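Local coordinates for protein trigger factor (Thermotoga maritima, PDB 2NSA) that probably works as a ribosome-bound chaperone and prolyl isomerase that keeps newly made proteins open, the piece here being its C-terminal chaperone domain, at residues 7-12 against 31-36; 35-40 against 95-100; 52-57 against 86-91; 69-74 against 78-83. All blocks are in the same frame, centred on the assembly; numbering follows the deposited sequence.

All four contacts belong to the helical C-terminal domain, the part of trigger factor with chaperone activity of its own; the prolyl isomerase domain is not in this piece. Interactions 1 and 2 share Glu35 and Lys36 at the end of helix 25-36, and their centres lie about 10 Å apart. Interactions 2, 3 and 4 are strung along the long helix 77-105: centres of 2 and 3 are about 16 Å apart, those of 3 and 4 about 13 Å. Pro38 CG meets Asp90 O at 3.6 Å between 2 and 3, and a probable hydrogen bond from Arg81 NH1 to Asn55 OD1 joins 3 to 4. Interactions 1 and 4 lie farthest apart, centres about 27 Å.

Interaction 1: 7-12 against 31-36; sequences EQLKES and EQLLEK
Leu9 reaches across to helix 25-36 with both of its methyls, and each finds a different partner. CD2 meets CD1 of Leu33 at 3.5 Å, the two leucine side chains crossing at about a right angle, one methyl against one methyl. Leu33 gets there by its torsions: CG lies trans to the backbone N (chi1 179°), and the chi2 turn of 55° brings CD1 forward although the CB bond itself does not head for the other helix. The second branch, Leu9 CD1, lies against the end of helix 25-36, 3.7 Å from the carbonyl carbon of Lys36 and 3.8 Å from its CB. Here short helix 6-12 is laid over the end of helix 25-36 in the all-helical C-terminal domain of trigger factor, with Leu33 also touching Leu156 and Leu160 of helix 140-160. Only the base of Lys36 takes part; its chain bends at chi2 (-60°) and carries NZ away, the stem resting also on Phe3. Within helix 6-12, Ser12 OG donates to Leu9 O at a short 2.5 Å, in the carbonyl plane and on a lone pair. Lys10 turns from the interface and its NZ makes a weak salt bridge with Glu7 OE2.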
loop_
_atom_site.group_PDB
_atom_site.type_symbol
_atom_site.label_atom_id
_atom_site.label_comp_id
_atom_site.label_asym_id
_atom_site.label_seq_id
_atom_site.Cartn_x
_atom_site.Cartn_y
_atom_site.Cartn_z
ATOM N N GLU A 7 3.832 -12.762 13.236
ATOM C CA GLU A 7 3.133 -13.042 14.484
ATOM C C GLU A 7 3.397 -11.975 15.541
ATOM O O GLU A 7 2.493 -11.592 16.284
ATOM C CB GLU A 7 3.537 -14.415 15.023
ATOM C CG GLU A 7 2.707 -15.558 14.471
ATOM C CD GLU A 7 1.221 -15.363 14.722
ATOM O OE1 GLU A 7 0.857 -14.899 15.827
ATOM O OE2 GLU A 7 0.415 -15.681 13.819
ATOM N N GLN A 8 4.636 -11.500 15.617
ATOM C CA GLN A 8 4.982 -10.468 16.588
ATOM C C GLN A 8 4.269 -9.175 16.225
ATOM O O GLN A 8 3.815 -8.438 17.096
ATOM C CB GLN A 8 6.490 -10.225 16.603
ATOM C CG GLN A 8 7.310 -11.417 17.058
ATOM C CD GLN A 8 8.801 -11.145 16.995
ATOM O OE1 GLN A 8 9.341 -10.826 15.937
ATOM N NE2 GLN A 8 9.475 -11.273 18.133
ATOM N N LEU A 9 4.171 -8.909 14.928
ATOM C CA LEU A 9 3.513 -7.704 14.443
ATOM C C LEU A 9 2.036 -7.735 14.820
ATOM O O LEU A 9 1.515 -6.782 15.394
ATOM C CB LEU A 9 3.676 -7.601 12.921
ATOM C CG LEU A 9 3.277 -6.291 12.229
ATOM C CD1 LEU A 9 3.902 -6.229 10.839
ATOM C CD2 LEU A 9 1.772 -6.180 12.147
ATOM N N LYS A 10 1.369 -8.841 14.506
ATOM C CA LYS A 10 -0.052 -8.999 14.809
ATOM C C LYS A 10 -0.336 -8.870 16.303
ATOM O O LYS A 10 -1.377 -8.344 16.707
ATOM C CB LYS A 10 -0.539 -10.360 14.304
ATOM C CG LYS A 10 -0.508 -10.496 12.790
ATOM C CD LYS A 10 -0.618 -11.946 12.342
ATOM C CE LYS A 10 -1.963 -12.550 12.689
ATOM N NZ LYS A 10 -2.045 -13.967 12.241
ATOM N N GLU A 11 0.591 -9.349 17.126
ATOM C CA GLU A 11 0.419 -9.273 18.571
ATOM C C GLU A 11 0.437 -7.820 19.044
ATOM O O GLU A 11 -0.244 -7.467 20.007
ATOM C CB GLU A 11 1.522 -10.069 19.282
ATOM C CG GLU A 11 1.495 -9.955 20.803
ATOM C CD GLU A 11 2.494 -10.879 21.480
ATOM O OE1 GLU A 11 3.687 -10.856 21.100
ATOM O OE2 GLU A 11 2.086 -11.626 22.398
ATOM N N SER A 12 1.204 -6.977 18.355
ATOM C CA SER A 12 1.308 -5.565 18.720
ATOM C C SER A 12 0.059 -4.787 18.328
ATOM O O SER A 12 -0.150 -3.658 18.778
ATOM C CB SER A 12 2.527 -4.922 18.045
ATOM O OG SER A 12 2.317 -4.757 16.652
ATOM N N GLU A 31 -3.559 1.256 8.246
ATOM C CA GLU A 31 -2.455 2.205 8.275
ATOM C C GLU A 31 -1.272 1.702 9.103
ATOM O O GLU A 31 -0.144 1.661 8.614
ATOM C CB GLU A 31 -2.941 3.550 8.820
ATOM C CG GLU A 31 -1.989 4.707 8.581
ATOM C CD GLU A 31 -2.535 6.028 9.094
ATOM O OE1 GLU A 31 -3.701 6.353 8.780
ATOM O OE2 GLU A 31 -1.798 6.747 9.805
ATOM N N GLN A 32 -1.519 1.316 10.352
ATOM C CA GLN A 32 -0.436 0.835 11.204
ATOM C C GLN A 32 0.125 -0.486 10.691
ATOM O O GLN A 32 1.323 -0.748 10.802
ATOM C CB GLN A 32 -0.915 0.673 12.653
ATOM C CG GLN A 32 0.194 0.265 13.619
ATOM C CD GLN A 32 -0.200 0.424 15.079
ATOM O OE1 GLN A 32 -1.183 -0.159 15.538
ATOM N NE2 GLN A 32 0.574 1.216 15.816
ATOM N N LEU A 33 -0.745 -1.319 10.129
ATOM C CA LEU A 33 -0.315 -2.602 9.591
ATOM C C LEU A 33 0.665 -2.366 8.447
ATOM O O LEU A 33 1.748 -2.951 8.412
ATOM C CB LEU A 33 -1.523 -3.397 9.092
ATOM C CG LEU A 33 -1.229 -4.765 8.473
ATOM C CD1 LEU A 33 -0.435 -5.620 9.444
ATOM C CD2 LEU A 33 -2.545 -5.434 8.104
ATOM N N LEU A 34 0.285 -1.491 7.519
ATOM C CA LEU A 34 1.132 -1.171 6.374
ATOM C C LEU A 34 2.454 -0.546 6.796
ATOM O O LEU A 34 3.499 -0.809 6.202
ATOM C CB LEU A 34 0.409 -0.206 5.428
ATOM C CG LEU A 34 -0.715 -0.763 4.560
ATOM C CD1 LEU A 34 -1.367 0.373 3.787
ATOM C CD2 LEU A 34 -0.161 -1.817 3.609
ATOM N N GLU A 35 2.405 0.290 7.824
ATOM C CA GLU A 35 3.600 0.959 8.308
ATOM C C GLU A 35 4.622 0.004 8.915
ATOM O O GLU A 35 5.828 0.220 8.795
ATOM C CB GLU A 35 3.215 2.019 9.340
ATOM C CG GLU A 35 4.392 2.775 9.918
ATOM C CD GLU A 35 3.966 3.842 10.908
ATOM O OE1 GLU A 35 4.853 4.544 11.439
ATOM O OE2 GLU A 35 2.747 3.979 11.154
ATOM N N LYS A 36 4.145 -1.059 9.551
ATOM C CA LYS A 36 5.042 -2.011 10.195
ATOM C C LYS A 36 5.470 -3.192 9.331
ATOM O O LYS A 36 6.515 -3.794 9.577
ATOM C CB LYS A 36 4.402 -2.529 11.487
ATOM C CG LYS A 36 4.198 -1.461 12.550
ATOM C CD LYS A 36 5.520 -0.824 12.953
ATOM C CE LYS A 36 5.328 0.188 14.074
ATOM N NZ LYS A 36 6.608 0.824 14.482
#

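Interaction 2: 35-40 against 95-100; sequences EKLPEI and DRVIEV
Val97 of helix 77-105 is met by Leu37 and Ile40 near the end of helix 25-36, where the chain passes through the 3-10 segment 37-39; here the end of one helix packs on the side of another, in the buried part of the all-helical C-terminal domain. One methyl of Val97 serves both partners. With CG1 trans to the backbone N (chi1 176°), that branch points into the turn, 3.9 Å from CD2 of Leu37 and 4.0 Å from CD1 of Ile40. The two arrive differently. Leu37 splits its methyls, CD2 going to Val97 and CD1 to Ile98 CG1 at 4.3 Å. Ile40 holds CG1 in the crowded position between its N and carbonyl carbon, chi1 65°; from there an extended chi2 carries CD1 to the valine, crossing it at about a right angle, although the CB bond does not aim at helix 77-105. Around them, Leu37 also touches Leu9 and Leu156, Ile98 packs on Trp148, and Pro38 lies against Asp90, Lys93 and Arg94 earlier in helix 77-105. Leu37 O accepts the backbone hydrogen bond from Ile40 N that closes the turn, and the other Val97 methyl, CG2, lies 3.9 Å from that same oxygen.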
loop_
_atom_site.group_PDB
_atom_site.type_symbol
_atom_site.label_atom_id
_atom_site.label_comp_id
_atom_site.label_asym_id
_atom_site.label_seq_id
_atom_site.Cartn_x
_atom_site.Cartn_y
_atom_site.Cartn_z
ATOM N N GLU A 35 2.405 0.290 7.824
ATOM C CA GLU A 35 3.600 0.959 8.308
ATOM C C GLU A 35 4.622 0.004 8.915
ATOM O O GLU A 35 5.828 0.220 8.795
ATOM C CB GLU A 35 3.215 2.019 9.340
ATOM C CG GLU A 35 4.392 2.775 9.918
ATOM C CD GLU A 35 3.966 3.842 10.908
ATOM O OE1 GLU A 35 4.853 4.544 11.439
ATOM O OE2 GLU A 35 2.747 3.979 11.154
ATOM N N LYS A 36 4.145 -1.059 9.551
ATOM C CA LYS A 36 5.042 -2.011 10.195
ATOM C C LYS A 36 5.470 -3.192 9.331
ATOM O O LYS A 36 6.515 -3.794 9.577
ATOM C CB LYS A 36 4.402 -2.529 11.487
ATOM C CG LYS A 36 4.198 -1.461 12.550
ATOM C CD LYS A 36 5.520 -0.824 12.953
ATOM C CE LYS A 36 5.328 0.188 14.074
ATOM N NZ LYS A 36 6.608 0.824 14.482
ATOM N N LEU A 37 4.677 -3.515 8.315
ATOM C CA LEU A 37 4.992 -4.642 7.442
ATOM C C LEU A 37 6.424 -4.695 6.893
ATOM O O LEU A 37 7.030 -5.761 6.854
ATOM C CB LEU A 37 3.986 -4.713 6.284
ATOM C CG LEU A 37 2.623 -5.332 6.627
ATOM C CD1 LEU A 37 1.688 -5.246 5.423
ATOM C CD2 LEU A 37 2.819 -6.790 7.041
ATOM N N PRO A 38 6.992 -3.552 6.472
ATOM C CA PRO A 38 8.361 -3.574 5.938
ATOM C C PRO A 38 9.406 -4.166 6.886
ATOM O O PRO A 38 10.451 -4.647 6.448
ATOM C CB PRO A 38 8.646 -2.099 5.644
ATOM C CG PRO A 38 7.301 -1.533 5.368
ATOM C CD PRO A 38 6.432 -2.192 6.418
ATOM N N GLU A 39 9.119 -4.132 8.181
ATOM C CA GLU A 39 10.050 -4.635 9.189
ATOM C C GLU A 39 10.289 -6.142 9.205
ATOM O O GLU A 39 11.305 -6.597 9.730
ATOM C CB GLU A 39 9.587 -4.186 10.574
ATOM C CG GLU A 39 9.802 -2.707 10.843
ATOM C CD GLU A 39 9.186 -2.254 12.155
ATOM O OE1 GLU A 39 9.142 -3.066 13.104
ATOM O OE2 GLU A 39 8.756 -1.081 12.238
ATOM N N ILE A 40 9.377 -6.913 8.625
ATOM C CA ILE A 40 9.513 -8.366 8.636
ATOM C C ILE A 40 10.067 -8.994 7.366
ATOM O O ILE A 40 9.911 -10.197 7.142
ATOM C CB ILE A 40 8.168 -9.035 8.970
ATOM C CG1 ILE A 40 7.149 -8.761 7.861
ATOM C CG2 ILE A 40 7.650 -8.496 10.297
ATOM C CD1 ILE A 40 5.853 -9.538 8.018
ATOM N N ASP A 95 5.487 -4.121 -0.629
ATOM C CA ASP A 95 4.859 -4.807 -1.746
ATOM C C ASP A 95 5.286 -6.271 -1.835
ATOM O O ASP A 95 4.478 -7.131 -2.179
ATOM C CB ASP A 95 5.121 -4.062 -3.058
ATOM C CG ASP A 95 4.381 -2.734 -3.124
ATOM O OD1 ASP A 95 3.484 -2.513 -2.283
ATOM O OD2 ASP A 95 4.688 -1.913 -4.019
ATOM N N ARG A 96 6.544 -6.567 -1.518
ATOM C CA ARG A 96 6.999 -7.953 -1.542
ATOM C C ARG A 96 6.247 -8.755 -0.468
ATOM O O ARG A 96 5.764 -9.867 -0.733
ATOM C CB ARG A 96 8.506 -8.030 -1.284
ATOM C CG ARG A 96 9.022 -9.452 -1.052
ATOM C CD ARG A 96 8.826 -10.353 -2.256
ATOM N NE ARG A 96 9.456 -11.653 -2.009
ATOM C CZ ARG A 96 9.227 -12.757 -2.714
ATOM N NH1 ARG A 96 8.373 -12.740 -3.730
ATOM N NH2 ARG A 96 9.848 -13.884 -2.394
ATOM N N VAL A 97 6.143 -8.199 0.737
ATOM C CA VAL A 97 5.445 -8.883 1.833
ATOM C C VAL A 97 3.985 -9.155 1.471
ATOM O O VAL A 97 3.465 -10.253 1.707
ATOM C CB VAL A 97 5.483 -8.052 3.144
ATOM C CG1 VAL A 97 4.671 -8.756 4.235
ATOM C CG2 VAL A 97 6.915 -7.875 3.594
ATOM N N ILE A 98 3.326 -8.160 0.886
ATOM C CA ILE A 98 1.922 -8.298 0.506
ATOM C C ILE A 98 1.748 -9.361 -0.568
ATOM O O ILE A 98 0.844 -10.210 -0.489
ATOM C CB ILE A 98 1.349 -6.940 0.024
ATOM C CG1 ILE A 98 1.242 -5.996 1.223
ATOM C CG2 ILE A 98 -0.020 -7.130 -0.624
ATOM C CD1 ILE A 98 1.117 -4.536 0.868
ATOM N N GLU A 99 2.628 -9.330 -1.562
ATOM C CA GLU A 99 2.558 -10.302 -2.653
ATOM C C GLU A 99 2.767 -11.722 -2.122
ATOM O O GLU A 99 2.027 -12.645 -2.485
ATOM C CB GLU A 99 3.597 -9.967 -3.730
ATOM C CG GLU A 99 3.365 -10.716 -5.027
ATOM C CD GLU A 99 4.128 -10.113 -6.196
ATOM O OE1 GLU A 99 3.699 -9.057 -6.727
ATOM O OE2 GLU A 99 5.159 -10.695 -6.575
ATOM N N VAL A 100 3.753 -11.888 -1.246
ATOM C CA VAL A 100 4.030 -13.199 -0.668
ATOM C C VAL A 100 2.871 -13.672 0.200
ATOM O O VAL A 100 2.512 -14.849 0.153
ATOM C CB VAL A 100 5.322 -13.194 0.173
ATOM C CG1 VAL A 100 5.454 -14.512 0.944
ATOM C CG2 VAL A 100 6.527 -13.033 -0.744
#

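Interaction 3: 52-57 against 86-91; sequences ILVNEA and ERILDD
Ile88 is the bump of this contact, and Leu53, Val54 and Ala57 of helix 47-64 make the hollow it enters. Its long branch goes deepest: CG1 lies trans to the carbonyl carbon (chi1 -72°) and the extended chi2 drives CD1 down onto the backbone, 3.7 Å from Leu53 O and 3.8 Å from Val54 N. The walls round that methyl are CG2 of Val54 at 3.9 Å and, more loosely, CB of Ala57 at 4.4 Å. The short branch stays higher, with CG2 against Leu53 CD1 at 3.8 Å, so the leucine covers the isoleucine from one side while its CB supports both branches. An alanine here would take away both reaching branches and would probably leave a gap between Leu53, Val54 and Ala57, with the helices linked less firmly at this point. The helix segments cross steeply, at 106°, their axes approaching to 10.1 Å, and Ile88 alone of its segment carries the contact. Before and after Ile88 in the chain, helix 77-105 goes on touching helix 47-64 in the helical C-terminal chaperone domain: Arg81, Lys85 and Leu84 against Val54 and Ala57, then Ile92 against Leu53, while on another side of helix 77-105 Asp90 meets Pro38.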
loop_
_atom_site.group_PDB
_atom_site.type_symbol
_atom_site.label_atom_id
_atom_site.label_comp_id
_atom_site.label_asym_id
_atom_site.label_seq_id
_atom_site.Cartn_x
_atom_site.Cartn_y
_atom_site.Cartn_z
ATOM N N ILE A 52 18.275 5.845 -8.312
ATOM C CA ILE A 52 17.525 6.008 -9.554
ATOM C C ILE A 52 16.030 6.164 -9.279
ATOM O O ILE A 52 15.366 7.001 -9.902
ATOM C CB ILE A 52 17.746 4.807 -10.505
ATOM C CG1 ILE A 52 19.217 4.758 -10.940
ATOM C CG2 ILE A 52 16.863 4.941 -11.739
ATOM C CD1 ILE A 52 19.585 3.497 -11.694
ATOM N N LEU A 53 15.500 5.372 -8.349
ATOM C CA LEU A 53 14.078 5.450 -8.025
ATOM C C LEU A 53 13.742 6.792 -7.379
ATOM O O LEU A 53 12.673 7.359 -7.617
ATOM C CB LEU A 53 13.670 4.294 -7.102
ATOM C CG LEU A 53 13.845 2.921 -7.757
ATOM C CD1 LEU A 53 13.349 1.838 -6.815
ATOM C CD2 LEU A 53 13.074 2.875 -9.072
ATOM N N VAL A 54 14.664 7.296 -6.567
ATOM C CA VAL A 54 14.468 8.582 -5.909
ATOM C C VAL A 54 14.395 9.670 -6.989
ATOM O O VAL A 54 13.532 10.547 -6.936
ATOM C CB VAL A 54 15.619 8.872 -4.910
ATOM C CG1 VAL A 54 15.571 10.330 -4.442
ATOM C CG2 VAL A 54 15.501 7.940 -3.712
ATOM N N ASN A 55 15.276 9.609 -7.984
ATOM C CA ASN A 55 15.252 10.615 -9.051
ATOM C C ASN A 55 13.943 10.605 -9.815
ATOM O O ASN A 55 13.387 11.657 -10.128
ATOM C CB ASN A 55 16.364 10.399 -10.073
ATOM C CG ASN A 55 17.729 10.517 -9.478
ATOM O OD1 ASN A 55 17.962 11.329 -8.583
ATOM N ND2 ASN A 55 18.660 9.717 -9.984
ATOM N N GLU A 56 13.458 9.412 -10.133
ATOM C CA GLU A 56 12.221 9.286 -10.883
ATOM C C GLU A 56 11.025 9.820 -10.108
ATOM O O GLU A 56 10.121 10.423 -10.695
ATOM C CB GLU A 56 12.036 7.827 -11.298
ATOM C CG GLU A 56 13.243 7.330 -12.093
ATOM C CD GLU A 56 13.152 5.871 -12.496
ATOM O OE1 GLU A 56 12.800 5.033 -11.642
ATOM O OE2 GLU A 56 13.453 5.564 -13.671
ATOM N N ALA A 57 11.033 9.629 -8.789
ATOM C CA ALA A 57 9.953 10.117 -7.931
ATOM C C ALA A 57 9.988 11.642 -7.913
ATOM O O ALA A 57 8.948 12.303 -7.964
ATOM C CB ALA A 57 10.116 9.579 -6.517
ATOM N N GLU A 86 14.418 6.016 1.868
ATOM C CA GLU A 86 13.957 5.067 2.871
ATOM C C GLU A 86 12.486 4.720 2.649
ATOM O O GLU A 86 12.080 3.571 2.845
ATOM C CB GLU A 86 14.173 5.627 4.281
ATOM C CG GLU A 86 14.965 4.689 5.198
ATOM C CD GLU A 86 16.324 4.289 4.618
ATOM O OE1 GLU A 86 17.136 5.184 4.296
ATOM O OE2 GLU A 86 16.584 3.076 4.487
ATOM N N ARG A 87 11.693 5.706 2.235
ATOM C CA ARG A 87 10.271 5.479 1.973
ATOM C C ARG A 87 10.107 4.527 0.796
ATOM O O ARG A 87 9.252 3.638 0.814
ATOM C CB ARG A 87 9.558 6.798 1.660
ATOM C CG ARG A 87 9.437 7.734 2.856
ATOM C CD ARG A 87 8.468 8.871 2.565
ATOM N NE ARG A 87 8.262 9.740 3.724
ATOM C CZ ARG A 87 7.330 10.687 3.790
ATOM N NH1 ARG A 87 6.514 10.888 2.763
ATOM N NH2 ARG A 87 7.207 11.429 4.883
ATOM N N ILE A 88 10.932 4.719 -0.230
ATOM C CA ILE A 88 10.869 3.865 -1.410
ATOM C C ILE A 88 11.289 2.446 -1.066
ATOM O O ILE A 88 10.657 1.483 -1.516
ATOM C CB ILE A 88 11.754 4.413 -2.548
ATOM C CG1 ILE A 88 11.091 5.671 -3.127
ATOM C CG2 ILE A 88 11.937 3.366 -3.646
ATOM C CD1 ILE A 88 11.943 6.422 -4.127
ATOM N N LEU A 89 12.349 2.309 -0.272
ATOM C CA LEU A 89 12.789 0.976 0.121
ATOM C C LEU A 89 11.675 0.316 0.921
ATOM O O LEU A 89 11.405 -0.878 0.757
ATOM C CB LEU A 89 14.069 1.047 0.963
ATOM C CG LEU A 89 14.609 -0.273 1.520
ATOM C CD1 LEU A 89 14.823 -1.286 0.412
ATOM C CD2 LEU A 89 15.914 0.013 2.250
ATOM N N ASP A 90 11.025 1.085 1.790
ATOM C CA ASP A 90 9.937 0.513 2.581
ATOM C C ASP A 90 8.781 0.070 1.681
ATOM O O ASP A 90 8.153 -0.951 1.953
ATOM C CB ASP A 90 9.438 1.504 3.637
ATOM C CG ASP A 90 10.313 1.523 4.882
ATOM O OD1 ASP A 90 11.080 0.559 5.100
ATOM O OD2 ASP A 90 10.222 2.497 5.658
ATOM N N ASP A 91 8.504 0.821 0.612
ATOM C CA ASP A 91 7.422 0.450 -0.300
ATOM C C ASP A 91 7.765 -0.864 -1.002
ATOM O O ASP A 91 6.904 -1.732 -1.186
ATOM C CB ASP A 91 7.175 1.506 -1.389
ATOM C CG ASP A 91 6.584 2.799 -0.853
ATOM O OD1 ASP A 91 5.941 2.781 0.215
ATOM O OD2 ASP A 91 6.751 3.840 -1.528
#

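Interaction 4: 69-74 against 78-83; sequences QIVSSY and EKFREE
Tyr74 and Phe80 bury the most surface here, ring against ring, and Glu83 meets the tyrosine at its far end. The aromatic pair is T-shaped (edge-to-face): the edge of Phe80 turns to a face of Tyr74, with centroids 5.0 Å apart and planes at 62°. Phe80 CD1 comes in over that face toward the rim, 3.5 Å from Tyr74 CE1, and Phe80 CB sits over the same ring in a CH-pi contact, 4.2 Å from the centroid. Phe80 has CG trans to its backbone N (chi1 176°), which turns its ring toward helix 67-72, where Ile70 CG2 meets CE1 at 3.6 Å; Val71 CG2 lies 4.0 Å from Phe80 CB. Beyond, both Ile70 and Phe80 touch Leu61 of helix 47-64. In this helical domain, helix 67-72 and the Tyr74 that follows it lie back against the start of helix 77-105 after a short connection. Glu83, extended, brings its carboxylate to the edge of the tyrosine ring, the planes 70° apart and OE1 3.3 Å from Tyr74 CE2. The phenol OH donates to Glu83 OE2 in a hydrogen bond modelled at a very short 2.4 Å, a length best treated as doubtful. A phenylalanine in place of Tyr74 would lack the OH, and Glu83 OE2 would probably lose its phenol partner, with the carboxylate less firmly fixed at the ring edge. OE2 also makes a salt bridge with Arg87 NH2, so the carboxylate has both a phenol and a guanidinium beside it, and the positive charge would be expected to favour its ionised form.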
loop_
_atom_site.group_PDB
_atom_site.type_symbol
_atom_site.label_atom_id
_atom_site.label_comp_id
_atom_site.label_asym_id
_atom_site.label_seq_id
_atom_site.Cartn_x
_atom_site.Cartn_y
_atom_site.Cartn_z
ATOM N N GLN A 69 7.463 22.822 -3.203
ATOM C CA GLN A 69 6.689 22.965 -1.974
ATOM C C GLN A 69 7.109 21.898 -0.969
ATOM O O GLN A 69 7.258 22.171 0.223
ATOM C CB GLN A 69 5.196 22.837 -2.275
ATOM C CG GLN A 69 4.610 24.031 -3.014
ATOM C CD GLN A 69 3.233 23.746 -3.583
ATOM O OE1 GLN A 69 3.087 22.946 -4.509
ATOM N NE2 GLN A 69 2.214 24.396 -3.030
ATOM N N ILE A 70 7.316 20.681 -1.465
ATOM C CA ILE A 70 7.711 19.567 -0.620
ATOM C C ILE A 70 9.163 19.645 -0.148
ATOM O O ILE A 70 9.437 19.544 1.047
ATOM C CB ILE A 70 7.502 18.221 -1.351
ATOM C CG1 ILE A 70 6.020 18.042 -1.691
ATOM C CG2 ILE A 70 7.985 17.064 -0.474
ATOM C CD1 ILE A 70 5.719 16.802 -2.510
ATOM N N VAL A 71 10.098 19.825 -1.074
ATOM C CA VAL A 71 11.499 19.875 -0.674
ATOM C C VAL A 71 11.786 21.064 0.235
ATOM O O VAL A 71 12.646 20.984 1.114
ATOM C CB VAL A 71 12.441 19.912 -1.899
ATOM C CG1 VAL A 71 12.428 21.298 -2.549
ATOM C CG2 VAL A 71 13.846 19.518 -1.466
ATOM N N SER A 72 11.053 22.155 0.036
ATOM C CA SER A 72 11.230 23.356 0.850
ATOM C C SER A 72 10.950 23.111 2.332
ATOM O O SER A 72 11.504 23.797 3.195
ATOM C CB SER A 72 10.318 24.480 0.349
ATOM O OG SER A 72 10.727 24.929 -0.929
ATOM N N SER A 73 10.094 22.137 2.629
ATOM C CA SER A 73 9.750 21.830 4.013
ATOM C C SER A 73 10.887 21.098 4.717
ATOM O O SER A 73 10.889 20.966 5.942
ATOM C CB SER A 73 8.469 20.990 4.081
ATOM O OG SER A 73 8.681 19.665 3.629
ATOM N N TYR A 74 11.855 20.623 3.940
ATOM C CA TYR A 74 12.998 19.919 4.500
ATOM C C TYR A 74 14.180 20.870 4.630
ATOM O O TYR A 74 14.210 21.920 3.994
ATOM C CB TYR A 74 13.382 18.729 3.616
ATOM C CG TYR A 74 12.377 17.601 3.647
ATOM C CD1 TYR A 74 11.139 17.726 3.023
ATOM C CD2 TYR A 74 12.661 16.413 4.318
ATOM C CE1 TYR A 74 10.205 16.693 3.064
ATOM C CE2 TYR A 74 11.735 15.375 4.367
ATOM C CZ TYR A 74 10.513 15.525 3.739
ATOM O OH TYR A 74 9.591 14.502 3.786
ATOM N N GLU A 78 19.179 17.222 -0.000
ATOM C CA GLU A 78 19.897 16.009 0.375
ATOM C C GLU A 78 19.101 15.248 1.427
ATOM O O GLU A 78 18.962 14.022 1.351
ATOM C CB GLU A 78 21.285 16.360 0.920
ATOM C CG GLU A 78 22.186 15.158 1.155
ATOM C CD GLU A 78 23.547 15.553 1.695
ATOM O OE1 GLU A 78 24.269 16.305 1.004
ATOM O OE2 GLU A 78 23.898 15.112 2.810
ATOM N N LYS A 79 18.575 15.976 2.405
ATOM C CA LYS A 79 17.788 15.358 3.471
ATOM C C LYS A 79 16.525 14.735 2.894
ATOM O O LYS A 79 16.141 13.624 3.268
ATOM C CB LYS A 79 17.403 16.401 4.520
ATOM C CG LYS A 79 18.571 17.098 5.204
ATOM C CD LYS A 79 19.249 16.242 6.271
ATOM C CE LYS A 79 20.283 15.293 5.690
ATOM N NZ LYS A 79 21.066 14.627 6.769
ATOM N N PHE A 80 15.880 15.461 1.983
ATOM C CA PHE A 80 14.656 14.977 1.353
ATOM C C PHE A 80 14.928 13.696 0.567
ATOM O O PHE A 80 14.150 12.742 0.633
ATOM C CB PHE A 80 14.067 16.036 0.421
ATOM C CG PHE A 80 12.857 15.562 -0.333
ATOM C CD1 PHE A 80 11.723 15.126 0.351
ATOM C CD2 PHE A 80 12.854 15.523 -1.722
ATOM C CE1 PHE A 80 10.601 14.655 -0.343
ATOM C CE2 PHE A 80 11.738 15.055 -2.424
ATOM C CZ PHE A 80 10.611 14.622 -1.731
ATOM N N ARG A 81 16.031 13.671 -0.177
ATOM C CA ARG A 81 16.369 12.476 -0.946
ATOM C C ARG A 81 16.597 11.294 -0.007
ATOM O O ARG A 81 16.157 10.177 -0.290
ATOM C CB ARG A 81 17.614 12.713 -1.804
ATOM C CG ARG A 81 17.353 13.525 -3.065
ATOM C CD ARG A 81 18.638 13.728 -3.874
ATOM N NE ARG A 81 18.430 14.593 -5.030
ATOM C CZ ARG A 81 17.955 14.189 -6.206
ATOM N NH1 ARG A 81 17.636 12.916 -6.403
ATOM N NH2 ARG A 81 17.785 15.068 -7.187
ATOM N N GLU A 82 17.267 11.544 1.116
ATOM C CA GLU A 82 17.531 10.481 2.090
ATOM C C GLU A 82 16.219 9.906 2.619
ATOM O O GLU A 82 16.076 8.685 2.758
ATOM C CB GLU A 82 18.375 11.015 3.260
ATOM C CG GLU A 82 19.875 11.150 2.963
ATOM C CD GLU A 82 20.611 12.063 3.945
ATOM O OE1 GLU A 82 20.298 12.038 5.156
ATOM O OE2 GLU A 82 21.518 12.804 3.505
ATOM N N GLU A 83 15.265 10.780 2.923
ATOM C CA GLU A 83 13.975 10.328 3.433
ATOM C C GLU A 83 13.204 9.560 2.372
ATOM O O GLU A 83 12.628 8.502 2.644
ATOM C CB GLU A 83 13.121 11.505 3.903
ATOM C CG GLU A 83 11.716 11.072 4.299
ATOM C CD GLU A 83 11.006 12.080 5.168
ATOM O OE1 GLU A 83 11.629 12.580 6.132
ATOM O OE2 GLU A 83 9.821 12.360 4.897
#